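Local coordinates for fumarate reductase iron-sulfur subunit (Mycolicibacterium smegmatis, PDB 7D6V), which probably relays electrons through three iron-sulfur clusters from the catalytic subunit of succinate dehydrogenase Sdh1 to ubiquinone at the membrane anchor, at residues Ser139-Lys144 with His216-Asp221; Tyr129-Glu134 with Met182-Thr187; Gln114-Thr119 with Val188-Met193; Ser63-Gly68 with Thr88-Arg93; Glu31-Ile36 with Cys74-Ser79. All blocks are in the same frame, centred on the assembly; numbering follows the deposited sequence.

Contact 1: residues Ser139-Lys144 with His216-Asp221; sequences SQEFRK and HIKITD. With F3S (Fe3-s4 cluster), chain G.
I217 pushes a branched aliphatic side chain against the end of helix 133-142, where E141, F142 and K144 receive it. From CB one branch, the methyl I217 CG2, lies 3.7 Å from E141 OE1 and 4.0 Å from F142 CD1, which it meets at the ring edge, near the ring plane. The other branch starts at I217 CG1, 4.2 Å from K144 NZ, and finishes at CD1, 4.1 Å from the backbone O of E141. A beta-branched residue suits this place because its two arms can pack in two directions at once, and the same side chain comes close to the 4Fe-4S cluster. E141 reaches across with CG anti to its own backbone N (chi1 -167°). E141 OE1 accepts the amide N of K218 at 3.2 Å in a nearly straight bond (165°), while OE2 is held by N222. K218 is the N-cap residue of helix 219-235, which carries the 3Fe-4S pocket residue T220. The carboxylate therefore sits at a helix N-terminus, whose dipole would probably stabilise its negative charge.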
# COMPACT_ATOMS: atom_id res chain seq x y z
N SER B 139 11.97 10.10 3.88
CA SER B 139 11.65 8.74 4.32
C SER B 139 10.16 8.46 4.26
O SER B 139 9.76 7.32 4.03
CB SER B 139 12.18 8.52 5.74
OG SER B 139 13.59 8.42 5.74
N GLN B 140 9.33 9.49 4.46
CA GLN B 140 7.89 9.30 4.33
C GLN B 140 7.51 8.91 2.91
O GLN B 140 6.53 8.20 2.71
CB GLN B 140 7.16 10.57 4.74
CG GLN B 140 6.86 10.65 6.22
CD GLN B 140 5.91 11.77 6.55
OE1 GLN B 140 5.73 12.70 5.77
NE2 GLN B 140 5.29 11.69 7.72
N GLU B 141 8.27 9.38 1.92
CA GLU B 141 8.01 8.95 0.55
C GLU B 141 8.21 7.44 0.40
O GLU B 141 7.41 6.76 -0.24
CB GLU B 141 8.90 9.69 -0.44
CG GLU B 141 8.44 9.51 -1.88
CD GLU B 141 9.59 9.50 -2.86
OE1 GLU B 141 9.37 9.10 -4.02
OE2 GLU B 141 10.71 9.89 -2.48
N PHE B 142 9.29 6.91 0.99
CA PHE B 142 9.55 5.48 0.88
C PHE B 142 8.62 4.66 1.76
O PHE B 142 8.44 3.46 1.50
CB PHE B 142 11.00 5.17 1.25
CG PHE B 142 12.00 6.03 0.54
CD1 PHE B 142 11.85 6.33 -0.80
CD2 PHE B 142 13.10 6.53 1.22
CE1 PHE B 142 12.77 7.12 -1.45
CE2 PHE B 142 14.02 7.32 0.57
CZ PHE B 142 13.86 7.61 -0.76
N ARG B 143 8.03 5.26 2.79
CA ARG B 143 7.08 4.51 3.61
C ARG B 143 5.74 4.30 2.91
O ARG B 143 4.85 3.67 3.49
CB ARG B 143 6.85 5.20 4.95
CG ARG B 143 8.09 5.43 5.77
CD ARG B 143 8.47 4.20 6.56
NE ARG B 143 7.59 3.99 7.70
CZ ARG B 143 7.62 2.91 8.47
NH1 ARG B 143 8.50 1.95 8.22
NH2 ARG B 143 6.79 2.79 9.49
N LYS B 144 5.56 4.81 1.69
CA LYS B 144 4.35 4.57 0.92
C LYS B 144 4.30 3.18 0.31
O LYS B 144 3.28 2.81 -0.27
CB LYS B 144 4.23 5.60 -0.21
CG LYS B 144 3.71 6.95 0.20
CD LYS B 144 4.09 8.01 -0.81
CE LYS B 144 3.62 7.63 -2.20
NZ LYS B 144 4.55 8.11 -3.26
N HIS B 216 4.13 4.86 -7.42
CA HIS B 216 4.85 5.95 -8.08
C HIS B 216 5.96 6.51 -7.20
O HIS B 216 6.19 7.72 -7.16
CB HIS B 216 3.88 7.05 -8.52
CG HIS B 216 2.69 6.55 -9.27
ND1 HIS B 216 2.81 5.93 -10.50
CD2 HIS B 216 1.38 6.55 -8.97
CE1 HIS B 216 1.60 5.58 -10.92
NE2 HIS B 216 0.72 5.95 -10.02
N ILE B 217 6.65 5.62 -6.50
CA ILE B 217 7.83 6.00 -5.74
C ILE B 217 9.00 6.15 -6.70
O ILE B 217 9.23 5.30 -7.56
CB ILE B 217 8.13 4.97 -4.65
CG1 ILE B 217 6.89 4.72 -3.79
CG2 ILE B 217 9.30 5.43 -3.78
CD1 ILE B 217 7.04 3.58 -2.81
N LYS B 218 9.75 7.25 -6.56
CA LYS B 218 10.92 7.51 -7.39
C LYS B 218 12.10 6.69 -6.85
O LYS B 218 13.03 7.21 -6.24
CB LYS B 218 11.24 8.99 -7.41
CG LYS B 218 10.14 9.87 -7.98
CD LYS B 218 9.97 9.65 -9.46
CE LYS B 218 8.87 10.53 -10.01
NZ LYS B 218 9.25 11.96 -9.96
N ILE B 219 12.03 5.38 -7.09
CA ILE B 219 12.95 4.45 -6.45
C ILE B 219 14.39 4.75 -6.86
O ILE B 219 15.28 4.85 -6.01
CB ILE B 219 12.57 3.00 -6.78
CG1 ILE B 219 11.10 2.74 -6.43
CG2 ILE B 219 13.48 2.03 -6.05
CD1 ILE B 219 10.58 1.41 -6.89
N THR B 220 14.64 4.90 -8.16
CA THR B 220 16.01 5.09 -8.62
C THR B 220 16.53 6.47 -8.28
O THR B 220 17.65 6.62 -7.78
CB THR B 220 16.08 4.84 -10.13
OG1 THR B 220 15.40 3.62 -10.45
CG2 THR B 220 17.53 4.72 -10.58
N ASP B 221 15.73 7.51 -8.53
CA ASP B 221 16.22 8.88 -8.39
C ASP B 221 16.31 9.32 -6.94
O ASP B 221 17.22 10.08 -6.57
CB ASP B 221 15.33 9.84 -9.18
CG ASP B 221 15.70 9.90 -10.64
OD1 ASP B 221 16.60 9.15 -11.07
OD2 ASP B 221 15.09 10.72 -11.37
FE1 F3S G . 16.22 -2.73 -10.54
FE3 F3S G . 15.81 -0.08 -10.58
FE4 F3S G . 18.32 -0.96 -10.20
S1 F3S G . 15.11 -1.58 -12.07
S2 F3S G . 18.36 -2.89 -11.37
S3 F3S G . 16.54 -1.30 -8.77
S4 F3S G . 17.73 0.92 -11.29

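Contact 2: residues Tyr129-Glu134 with Met182-Thr187; sequences YRMQQE and MHPLDT
The ring of Y129 takes the CD1 methyl of L185 at a slant, with ring atom CD2 3.5 Å from that methyl. The imidazole of H183 meets M131 SD obliquely, the sulfur lying 4.7 Å from the ring centroid and 50° off its normal. At the edge of this imidazole, in its plane, the amide N of L185 donates to H183 ND1 over 3.0 Å. That bond fixes the ring's rotation and ties it into the type I beta turn from H183 to D186. M131 is long enough to serve three partners: its CG is 3.8 Å from L185 CD1, and its SD is 3.9 Å from P184 CG besides its slanting approach to H183. Proline suits the second position of such a turn. Segment 129-134 runs into helix 133-142, where V136 packs on M131, while 182-187 leaves the end of helix 171-181. F118 meets the H183 ring, R110 of subunit A bonds to M131 O, and K218 of the membrane anchor subunit bonds to H183 O.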
# COMPACT_ATOMS: atom_id res chain seq x y z
N TYR B 129 10.08 12.27 21.46
CA TYR B 129 10.62 12.37 20.11
C TYR B 129 10.23 13.71 19.48
O TYR B 129 9.10 14.18 19.64
CB TYR B 129 10.10 11.23 19.24
CG TYR B 129 10.77 9.89 19.48
CD1 TYR B 129 11.00 9.42 20.77
CD2 TYR B 129 11.17 9.09 18.42
CE1 TYR B 129 11.60 8.20 20.98
CE2 TYR B 129 11.78 7.87 18.62
CZ TYR B 129 11.99 7.43 19.91
OH TYR B 129 12.60 6.22 20.12
N ARG B 130 11.17 14.32 18.76
CA ARG B 130 10.92 15.57 18.06
C ARG B 130 11.52 15.48 16.67
O ARG B 130 12.73 15.28 16.52
CB ARG B 130 11.52 16.77 18.81
CG ARG B 130 10.93 17.01 20.17
CD ARG B 130 9.50 17.51 20.09
NE ARG B 130 8.90 17.59 21.42
CZ ARG B 130 8.11 16.66 21.94
NH1 ARG B 130 7.81 15.57 21.24
NH2 ARG B 130 7.62 16.81 23.16
N MET B 131 10.68 15.62 15.65
CA MET B 131 11.13 15.62 14.26
C MET B 131 10.37 16.70 13.49
O MET B 131 9.16 16.85 13.66
CB MET B 131 10.91 14.26 13.60
CG MET B 131 11.62 13.11 14.28
SD MET B 131 11.29 11.52 13.50
CE MET B 131 9.80 11.04 14.35
N GLN B 132 11.09 17.43 12.65
CA GLN B 132 10.48 18.40 11.76
C GLN B 132 10.03 17.71 10.47
O GLN B 132 10.56 16.67 10.08
CB GLN B 132 11.44 19.54 11.46
CG GLN B 132 11.90 20.30 12.69
CD GLN B 132 10.78 21.07 13.36
OE1 GLN B 132 9.91 21.62 12.70
NE2 GLN B 132 10.81 21.13 14.69
N GLN B 133 9.04 18.31 9.81
CA GLN B 133 8.45 17.70 8.63
C GLN B 133 9.46 17.57 7.49
O GLN B 133 9.51 16.54 6.81
CB GLN B 133 7.23 18.51 8.18
CG GLN B 133 6.50 17.92 6.99
CD GLN B 133 5.81 16.62 7.32
OE1 GLN B 133 5.14 16.50 8.34
NE2 GLN B 133 5.96 15.63 6.45
N GLU B 134 10.26 18.61 7.27
CA GLU B 134 11.25 18.57 6.20
C GLU B 134 12.33 17.53 6.47
O GLU B 134 12.98 17.07 5.53
CB GLU B 134 11.88 19.94 6.00
CG GLU B 134 12.73 20.42 7.15
CD GLU B 134 11.97 21.29 8.12
OE1 GLU B 134 10.73 21.19 8.16
OE2 GLU B 134 12.61 22.08 8.84
N MET B 182 17.95 7.85 5.88
CA MET B 182 17.46 9.23 5.91
C MET B 182 16.55 9.51 7.10
O MET B 182 16.05 10.63 7.21
CB MET B 182 16.73 9.55 4.60
CG MET B 182 17.66 9.76 3.42
SD MET B 182 16.83 9.55 1.84
CE MET B 182 18.23 9.17 0.79
N HIS B 183 16.33 8.54 7.97
CA HIS B 183 15.57 8.79 9.19
C HIS B 183 16.35 9.74 10.09
O HIS B 183 17.51 9.47 10.41
CB HIS B 183 15.29 7.48 9.92
CG HIS B 183 14.22 7.58 10.96
ND1 HIS B 183 14.35 8.36 12.09
CD2 HIS B 183 13.01 6.99 11.05
CE1 HIS B 183 13.26 8.25 12.82
NE2 HIS B 183 12.43 7.42 12.22
N PRO B 184 15.76 10.87 10.50
CA PRO B 184 16.51 11.84 11.31
C PRO B 184 16.95 11.33 12.67
O PRO B 184 17.89 11.89 13.24
CB PRO B 184 15.53 13.02 11.44
CG PRO B 184 14.19 12.45 11.13
CD PRO B 184 14.42 11.36 10.15
N LEU B 185 16.32 10.29 13.20
CA LEU B 185 16.63 9.82 14.54
C LEU B 185 17.31 8.46 14.57
O LEU B 185 17.60 7.95 15.66
CB LEU B 185 15.35 9.77 15.39
CG LEU B 185 14.77 11.12 15.78
CD1 LEU B 185 13.56 10.95 16.67
CD2 LEU B 185 15.81 11.98 16.47
N ASP B 186 17.58 7.85 13.41
CA ASP B 186 18.28 6.58 13.39
C ASP B 186 19.76 6.77 13.69
O ASP B 186 20.34 7.83 13.47
CB ASP B 186 18.10 5.88 12.04
CG ASP B 186 18.49 4.42 12.08
OD1 ASP B 186 17.67 3.59 12.50
OD2 ASP B 186 19.63 4.10 11.68
N THR B 187 20.38 5.70 14.19
CA THR B 187 21.76 5.74 14.67
C THR B 187 22.72 4.90 13.84
O THR B 187 23.88 5.29 13.67
CB THR B 187 21.81 5.27 16.13
OG1 THR B 187 21.30 6.31 16.98
CG2 THR B 187 23.23 4.94 16.57

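Contact 3: residues Gln114-Thr119 with Val188-Met193; sequences QIPSFT and VDRKEM
R190 reaches two successive carbonyls with one guanidinium: NE donates to P116 O at 3.3 Å and NH2 to S117 O at 2.9 Å. Its chain, extended from CG to NE (chi2 -179°), carries the group across. The S117 oxygen lies in the guanidinium plane and the P116 oxygen is tilted 23° from it; each donor stands above the plane of the carbonyl it meets. Arginine suits the place because its several N-H groups can clasp chain without regular structure. Beside it, M193 SD rests 3.5 Å from P116 CG, a soft sulfur against a rigid ring, and V188 CG2 packs 3.7 Å from T119 CB. Segment 188-193 opens helix 191-196 within the helical 4Fe-4S dicluster domain, and 114-119 belongs to the connection between helices 107-112 and 133-142. V188 also lays its CB 3.7 Å above the centre of the R190 guanidinium plane. Further out, D186 forms a salt bridge with R190 NH1 through OD2 and accepts T119 N at OD1. Q153 of subunit A bonds to S117 OG.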
# COMPACT_ATOMS: atom_id res chain seq x y z
N GLN B 114 17.37 -9.42 7.15
CA GLN B 114 18.82 -9.23 7.13
C GLN B 114 19.21 -7.77 7.29
O GLN B 114 20.33 -7.49 7.72
CB GLN B 114 19.41 -9.78 5.83
CG GLN B 114 19.32 -11.29 5.70
CD GLN B 114 19.64 -11.77 4.30
OE1 GLN B 114 19.97 -10.98 3.42
NE2 GLN B 114 19.53 -13.07 4.09
N ILE B 115 18.32 -6.84 6.95
CA ILE B 115 18.62 -5.42 7.08
C ILE B 115 18.48 -5.00 8.54
O ILE B 115 17.47 -5.34 9.17
CB ILE B 115 17.69 -4.60 6.19
CG1 ILE B 115 17.87 -5.00 4.72
CG2 ILE B 115 17.94 -3.11 6.36
CD1 ILE B 115 17.00 -4.22 3.79
N PRO B 116 19.46 -4.30 9.10
CA PRO B 116 19.31 -3.80 10.48
C PRO B 116 18.11 -2.88 10.59
O PRO B 116 17.83 -2.08 9.70
CB PRO B 116 20.62 -3.05 10.73
CG PRO B 116 21.58 -3.64 9.76
CD PRO B 116 20.78 -3.98 8.54
N SER B 117 17.41 -2.99 11.71
CA SER B 117 16.15 -2.29 11.90
C SER B 117 16.41 -0.88 12.44
O SER B 117 17.55 -0.46 12.65
CB SER B 117 15.24 -3.08 12.82
OG SER B 117 14.81 -4.27 12.20
N PHE B 118 15.32 -0.14 12.65
CA PHE B 118 15.42 1.20 13.19
C PHE B 118 16.03 1.18 14.59
O PHE B 118 15.59 0.42 15.45
CB PHE B 118 14.04 1.85 13.22
CG PHE B 118 13.97 3.11 14.04
CD1 PHE B 118 13.29 3.12 15.25
CD2 PHE B 118 14.58 4.27 13.61
CE1 PHE B 118 13.23 4.27 16.00
CE2 PHE B 118 14.51 5.42 14.36
CZ PHE B 118 13.84 5.42 15.56
N THR B 119 17.04 2.00 14.80
CA THR B 119 17.72 2.09 16.09
C THR B 119 17.63 3.52 16.60
O THR B 119 18.33 4.41 16.08
CB THR B 119 19.18 1.65 15.97
OG1 THR B 119 19.25 0.43 15.24
CG2 THR B 119 19.78 1.44 17.35
N VAL B 188 22.26 3.79 13.27
CA VAL B 188 23.13 2.88 12.52
C VAL B 188 23.47 3.48 11.16
O VAL B 188 22.67 4.20 10.56
CB VAL B 188 22.45 1.50 12.39
CG1 VAL B 188 23.35 0.51 11.68
CG2 VAL B 188 22.05 0.99 13.75
N ASP B 189 24.67 3.18 10.67
CA ASP B 189 25.15 3.76 9.42
C ASP B 189 24.60 3.02 8.20
O ASP B 189 23.88 3.60 7.39
CB ASP B 189 26.68 3.78 9.40
CG ASP B 189 27.24 4.70 8.34
OD1 ASP B 189 26.45 5.32 7.60
OD2 ASP B 189 28.48 4.81 8.25
N ARG B 190 24.94 1.74 8.06
CA ARG B 190 24.48 0.82 7.02
C ARG B 190 25.06 1.12 5.64
O ARG B 190 24.80 0.35 4.70
CB ARG B 190 22.95 0.79 6.90
CG ARG B 190 22.22 0.34 8.14
CD ARG B 190 20.73 0.32 7.90
NE ARG B 190 19.96 0.36 9.15
CZ ARG B 190 19.69 1.47 9.82
NH1 ARG B 190 20.11 2.64 9.37
NH2 ARG B 190 18.99 1.41 10.94
N LYS B 191 25.84 2.19 5.47
CA LYS B 191 26.34 2.55 4.15
C LYS B 191 27.29 1.49 3.60
O LYS B 191 27.19 1.09 2.44
CB LYS B 191 27.02 3.91 4.20
CG LYS B 191 26.06 5.09 4.25
CD LYS B 191 26.81 6.40 4.21
CE LYS B 191 25.89 7.58 4.44
NZ LYS B 191 25.38 7.62 5.83
N GLU B 192 28.23 1.02 4.43
CA GLU B 192 29.16 -0.01 3.98
C GLU B 192 28.45 -1.32 3.67
O GLU B 192 28.76 -1.98 2.68
CB GLU B 192 30.25 -0.23 5.03
CG GLU B 192 31.15 0.95 5.26
CD GLU B 192 31.96 1.28 4.03
OE1 GLU B 192 31.77 2.37 3.47
OE2 GLU B 192 32.80 0.45 3.63
N MET B 193 27.50 -1.71 4.52
CA MET B 193 26.85 -3.00 4.31
C MET B 193 25.94 -2.98 3.09
O MET B 193 25.78 -4.01 2.43
CB MET B 193 26.07 -3.41 5.56
CG MET B 193 24.91 -2.52 5.91
SD MET B 193 24.09 -3.00 7.44
CE MET B 193 25.30 -2.48 8.65

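Contact 4: residues Ser63-Gly68 with Thr88-Arg93; sequences SAEING and TVTPLR
A single antiparallel bridge in the 2Fe-2S ferredoxin domain pairs E65, at the end of strand 63-65, with T90 in the chain that follows strand 86-87. It is a hydrogen-bonded pair: E65 N donates to T90 O at 3.1 Å, almost straight at 169°, and the return bond from T90 N to E65 O is weak. The residue before each partner bonds onward: A64 through its backbone to R71 of strand 70-72, V89 to W11 of strand 4-14. Segment 88-93 thus lies between the small hairpin and the larger sheet. Apolar groups fill in round the bridge. I66 CD1 lies 4.0 Å from V89 CG1, the two side chains running side by side in the same direction, and L92 forks over strand 63-65, with CD1 4.0 Å from S63 CB and CD2 3.7 Å from A64 CA. Small S63 and A64 let leucine come this close. The E65 side chain, extended beyond CG, carries its carboxylate along to R93, whose backbone N reaches OE2 at 3.1 Å from above the carboxylate plane (52° out of it). OE2 is also bonded to N153 and salt-bridged to R159. The buried charge is therefore met by a main-chain N-H, an amide and a guanidinium, which together probably keep the glutamate ionised and link this domain to helices 150-154 and 156-159.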
# COMPACT_ATOMS: atom_id res chain seq x y z
N SER B 63 -0.26 -9.15 -7.38
CA SER B 63 0.77 -8.91 -8.38
C SER B 63 0.80 -10.03 -9.41
O SER B 63 0.82 -11.21 -9.06
CB SER B 63 2.14 -8.79 -7.70
OG SER B 63 2.14 -7.75 -6.74
N ALA B 64 0.79 -9.66 -10.68
CA ALA B 64 0.92 -10.62 -11.77
C ALA B 64 1.59 -9.91 -12.94
O ALA B 64 2.05 -8.78 -12.81
CB ALA B 64 -0.45 -11.20 -12.15
N GLU B 65 1.67 -10.59 -14.08
CA GLU B 65 2.16 -9.99 -15.32
C GLU B 65 1.00 -10.03 -16.31
O GLU B 65 0.69 -11.08 -16.87
CB GLU B 65 3.39 -10.72 -15.83
CG GLU B 65 4.54 -10.68 -14.83
CD GLU B 65 5.83 -11.24 -15.39
OE1 GLU B 65 5.89 -11.50 -16.61
OE2 GLU B 65 6.77 -11.43 -14.60
N ILE B 66 0.37 -8.87 -16.52
CA ILE B 66 -0.97 -8.84 -17.09
C ILE B 66 -0.94 -9.08 -18.59
O ILE B 66 -1.77 -9.82 -19.13
CB ILE B 66 -1.67 -7.53 -16.73
CG1 ILE B 66 -2.06 -7.53 -15.26
CG2 ILE B 66 -2.90 -7.33 -17.60
CD1 ILE B 66 -2.77 -8.79 -14.84
N ASN B 67 -0.05 -8.41 -19.31
CA ASN B 67 0.12 -8.72 -20.73
C ASN B 67 1.60 -8.65 -21.09
O ASN B 67 2.00 -8.08 -22.10
CB ASN B 67 -0.73 -7.78 -21.58
CG ASN B 67 -0.91 -8.28 -22.99
OD1 ASN B 67 -0.36 -9.32 -23.36
ND2 ASN B 67 -1.70 -7.57 -23.78
N GLY B 68 2.44 -9.23 -20.23
CA GLY B 68 3.87 -9.08 -20.31
C GLY B 68 4.44 -8.06 -19.35
O GLY B 68 5.66 -8.01 -19.18
N THR B 88 -3.17 -11.91 -21.78
CA THR B 88 -2.43 -13.09 -21.34
C THR B 88 -1.94 -12.87 -19.92
O THR B 88 -0.97 -12.15 -19.70
CB THR B 88 -1.26 -13.36 -22.28
OG1 THR B 88 -1.76 -13.67 -23.58
CG2 THR B 88 -0.43 -14.52 -21.78
N VAL B 89 -2.56 -13.55 -18.96
CA VAL B 89 -2.26 -13.37 -17.55
C VAL B 89 -1.41 -14.55 -17.08
O VAL B 89 -1.83 -15.71 -17.17
CB VAL B 89 -3.55 -13.25 -16.71
CG1 VAL B 89 -3.23 -12.76 -15.31
CG2 VAL B 89 -4.54 -12.33 -17.40
N THR B 90 -0.23 -14.24 -16.55
CA THR B 90 0.73 -15.21 -16.06
C THR B 90 1.21 -14.77 -14.68
O THR B 90 1.09 -13.60 -14.32
CB THR B 90 1.94 -15.35 -17.00
OG1 THR B 90 2.77 -14.19 -16.89
CG2 THR B 90 1.49 -15.52 -18.44
N PRO B 91 1.74 -15.70 -13.89
CA PRO B 91 2.33 -15.31 -12.60
C PRO B 91 3.64 -14.56 -12.79
O PRO B 91 4.18 -14.45 -13.89
CB PRO B 91 2.55 -16.65 -11.90
CG PRO B 91 2.70 -17.62 -13.01
CD PRO B 91 1.77 -17.16 -14.08
N LEU B 92 4.14 -14.02 -11.68
CA LEU B 92 5.44 -13.38 -11.69
C LEU B 92 6.52 -14.38 -12.08
O LEU B 92 6.55 -15.51 -11.58
CB LEU B 92 5.74 -12.78 -10.32
CG LEU B 92 4.72 -11.79 -9.75
CD1 LEU B 92 5.18 -11.27 -8.41
CD2 LEU B 92 4.50 -10.65 -10.72
N ARG B 93 7.41 -13.96 -12.97
CA ARG B 93 8.40 -14.86 -13.55
C ARG B 93 9.75 -14.82 -12.85
O ARG B 93 10.69 -15.47 -13.31
CB ARG B 93 8.59 -14.55 -15.04
CG ARG B 93 7.43 -14.99 -15.91
CD ARG B 93 7.69 -14.68 -17.37
NE ARG B 93 8.40 -15.76 -18.04
CZ ARG B 93 8.85 -15.70 -19.29
NH1 ARG B 93 8.65 -14.61 -20.01
NH2 ARG B 93 9.49 -16.73 -19.82

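Contact 5: residues Glu31-Ile36 with Cys74-Ser79; sequences EVVLDI and CMTRMS
The backbones of V33 and T76 are joined where helix 33-43 begins: V33 N donates to T76 O at 3.1 Å, in the plane of that carbonyl, and V32 CA makes a CH...O contact with the same oxygen. V32, the N-cap residue, has no polar side chain to accept a first-turn N-H, and T76 O takes that of V33 instead; D35 OD1 accepts V32 N at 3.0 Å, one half of a capping box. In this 2Fe-2S ferredoxin domain the partner segment carries C74, whose SG ligates an iron of the cluster together with C62. L34 CD2 presses on C74 CB at 3.7 Å, an apolar contact against the stem of the ligand. V33 CG2 packs 3.9 Å from T76 CB, beta-branched side chains lying alongside. V33 CG2 is also 3.9 Å from M78 SD, which touches I36 CG1 at 3.7 Å. M78 leaves with CG anti to its backbone N and then bends at chi2, bringing the sulfur across both helix residues. V27 of strand 17-27 packs on I36 and M78.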
# COMPACT_ATOMS: atom_id res chain seq x y z
N GLU B 31 -14.52 -2.50 -15.43
CA GLU B 31 -14.05 -3.62 -14.62
C GLU B 31 -12.55 -3.80 -14.79
O GLU B 31 -12.00 -3.58 -15.86
CB GLU B 31 -14.78 -4.90 -15.01
CG GLU B 31 -16.25 -4.89 -14.67
CD GLU B 31 -16.94 -6.16 -15.09
OE1 GLU B 31 -16.30 -6.99 -15.75
OE2 GLU B 31 -18.13 -6.32 -14.74
N VAL B 32 -11.90 -4.19 -13.69
CA VAL B 32 -10.47 -4.50 -13.71
C VAL B 32 -10.26 -5.96 -14.07
O VAL B 32 -11.21 -6.75 -14.12
CB VAL B 32 -9.79 -4.16 -12.37
CG1 VAL B 32 -9.76 -2.65 -12.17
CG2 VAL B 32 -10.47 -4.86 -11.22
N VAL B 33 -9.00 -6.33 -14.34
CA VAL B 33 -8.66 -7.71 -14.67
C VAL B 33 -9.06 -8.65 -13.55
O VAL B 33 -9.54 -9.77 -13.80
CB VAL B 33 -7.15 -7.81 -14.99
CG1 VAL B 33 -6.69 -9.25 -14.97
CG2 VAL B 33 -6.85 -7.17 -16.33
N LEU B 34 -8.88 -8.23 -12.30
CA LEU B 34 -9.20 -9.11 -11.17
C LEU B 34 -10.68 -9.46 -11.12
O LEU B 34 -11.03 -10.57 -10.72
CB LEU B 34 -8.76 -8.45 -9.86
CG LEU B 34 -8.78 -9.33 -8.61
CD1 LEU B 34 -8.06 -10.64 -8.86
CD2 LEU B 34 -8.17 -8.61 -7.43
N ASP B 35 -11.56 -8.54 -11.54
CA ASP B 35 -12.97 -8.88 -11.64
C ASP B 35 -13.22 -9.97 -12.67
O ASP B 35 -14.04 -10.87 -12.46
CB ASP B 35 -13.80 -7.64 -11.99
CG ASP B 35 -13.60 -6.51 -11.00
OD1 ASP B 35 -13.53 -5.34 -11.44
OD2 ASP B 35 -13.52 -6.78 -9.78
N ILE B 36 -12.52 -9.90 -13.81
CA ILE B 36 -12.66 -10.93 -14.83
C ILE B 36 -12.15 -12.27 -14.31
O ILE B 36 -12.74 -13.32 -14.59
CB ILE B 36 -11.93 -10.50 -16.11
CG1 ILE B 36 -12.21 -9.03 -16.42
CG2 ILE B 36 -12.34 -11.37 -17.28
CD1 ILE B 36 -13.66 -8.74 -16.72
N CYS B 74 -5.90 -5.87 -9.58
CA CYS B 74 -7.00 -5.04 -9.10
C CYS B 74 -6.92 -3.58 -9.57
O CYS B 74 -7.80 -2.78 -9.27
CB CYS B 74 -7.09 -5.09 -7.58
SG CYS B 74 -6.10 -3.84 -6.72
N MET B 75 -5.86 -3.24 -10.30
CA MET B 75 -5.68 -1.88 -10.79
C MET B 75 -5.56 -1.79 -12.30
O MET B 75 -5.36 -0.68 -12.82
CB MET B 75 -4.45 -1.24 -10.14
CG MET B 75 -4.58 -1.03 -8.64
SD MET B 75 -5.93 0.06 -8.16
CE MET B 75 -5.34 1.63 -8.77
N THR B 76 -5.68 -2.89 -13.03
CA THR B 76 -5.53 -2.89 -14.48
C THR B 76 -6.90 -2.72 -15.12
O THR B 76 -7.78 -3.57 -14.94
CB THR B 76 -4.85 -4.17 -14.96
OG1 THR B 76 -3.68 -4.40 -14.18
CG2 THR B 76 -4.45 -4.05 -16.42
N ARG B 77 -7.07 -1.64 -15.88
CA ARG B 77 -8.40 -1.13 -16.20
C ARG B 77 -9.18 -2.02 -17.16
O ARG B 77 -10.41 -1.88 -17.23
CB ARG B 77 -8.28 0.27 -16.79
CG ARG B 77 -9.37 1.22 -16.35
CD ARG B 77 -9.10 2.62 -16.86
NE ARG B 77 -7.88 3.18 -16.29
CZ ARG B 77 -6.86 3.63 -17.01
NH1 ARG B 77 -6.92 3.61 -18.33
NH2 ARG B 77 -5.79 4.12 -16.40
N MET B 78 -8.51 -2.87 -17.94
CA MET B 78 -9.15 -3.89 -18.77
C MET B 78 -9.85 -3.24 -19.96
O MET B 78 -10.27 -3.92 -20.90
CB MET B 78 -10.12 -4.73 -17.93
CG MET B 78 -10.87 -5.83 -18.66
SD MET B 78 -9.91 -7.34 -18.78
CE MET B 78 -9.97 -7.64 -20.54
N SER B 79 -9.94 -1.91 -19.95
CA SER B 79 -10.25 -1.13 -21.14
C SER B 79 -8.98 -0.62 -21.80
O SER B 79 -9.05 0.03 -22.85
CB SER B 79 -11.16 0.05 -20.78
OG SER B 79 -10.47 1.00 -19.99

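Overall arrangement
Contacts 4 and 5 are buried within the 2Fe-2S domain, and I66 of contact 4 packs on T76 and V33 of contact 5. Both combine backbone hydrogen bonds with apolar packing, but contact 4 adds a buried carboxylate, whereas contact 5 adjoins a cluster ligand. Contacts 1, 2 and 3 belong to the other half. Contacts 1 and 2, both partly buried, share helix 133-142 and meet through Q140 and Q133; contact 1 contains pocket residues of both the 4Fe-4S and the 3Fe-4S cluster. Contact 2 has no hydrogen bond between its segments, while contact 3, at the surface, depends on an arginine. Contact 2 nests inside the loop contact 3 closes, linked to it by D186.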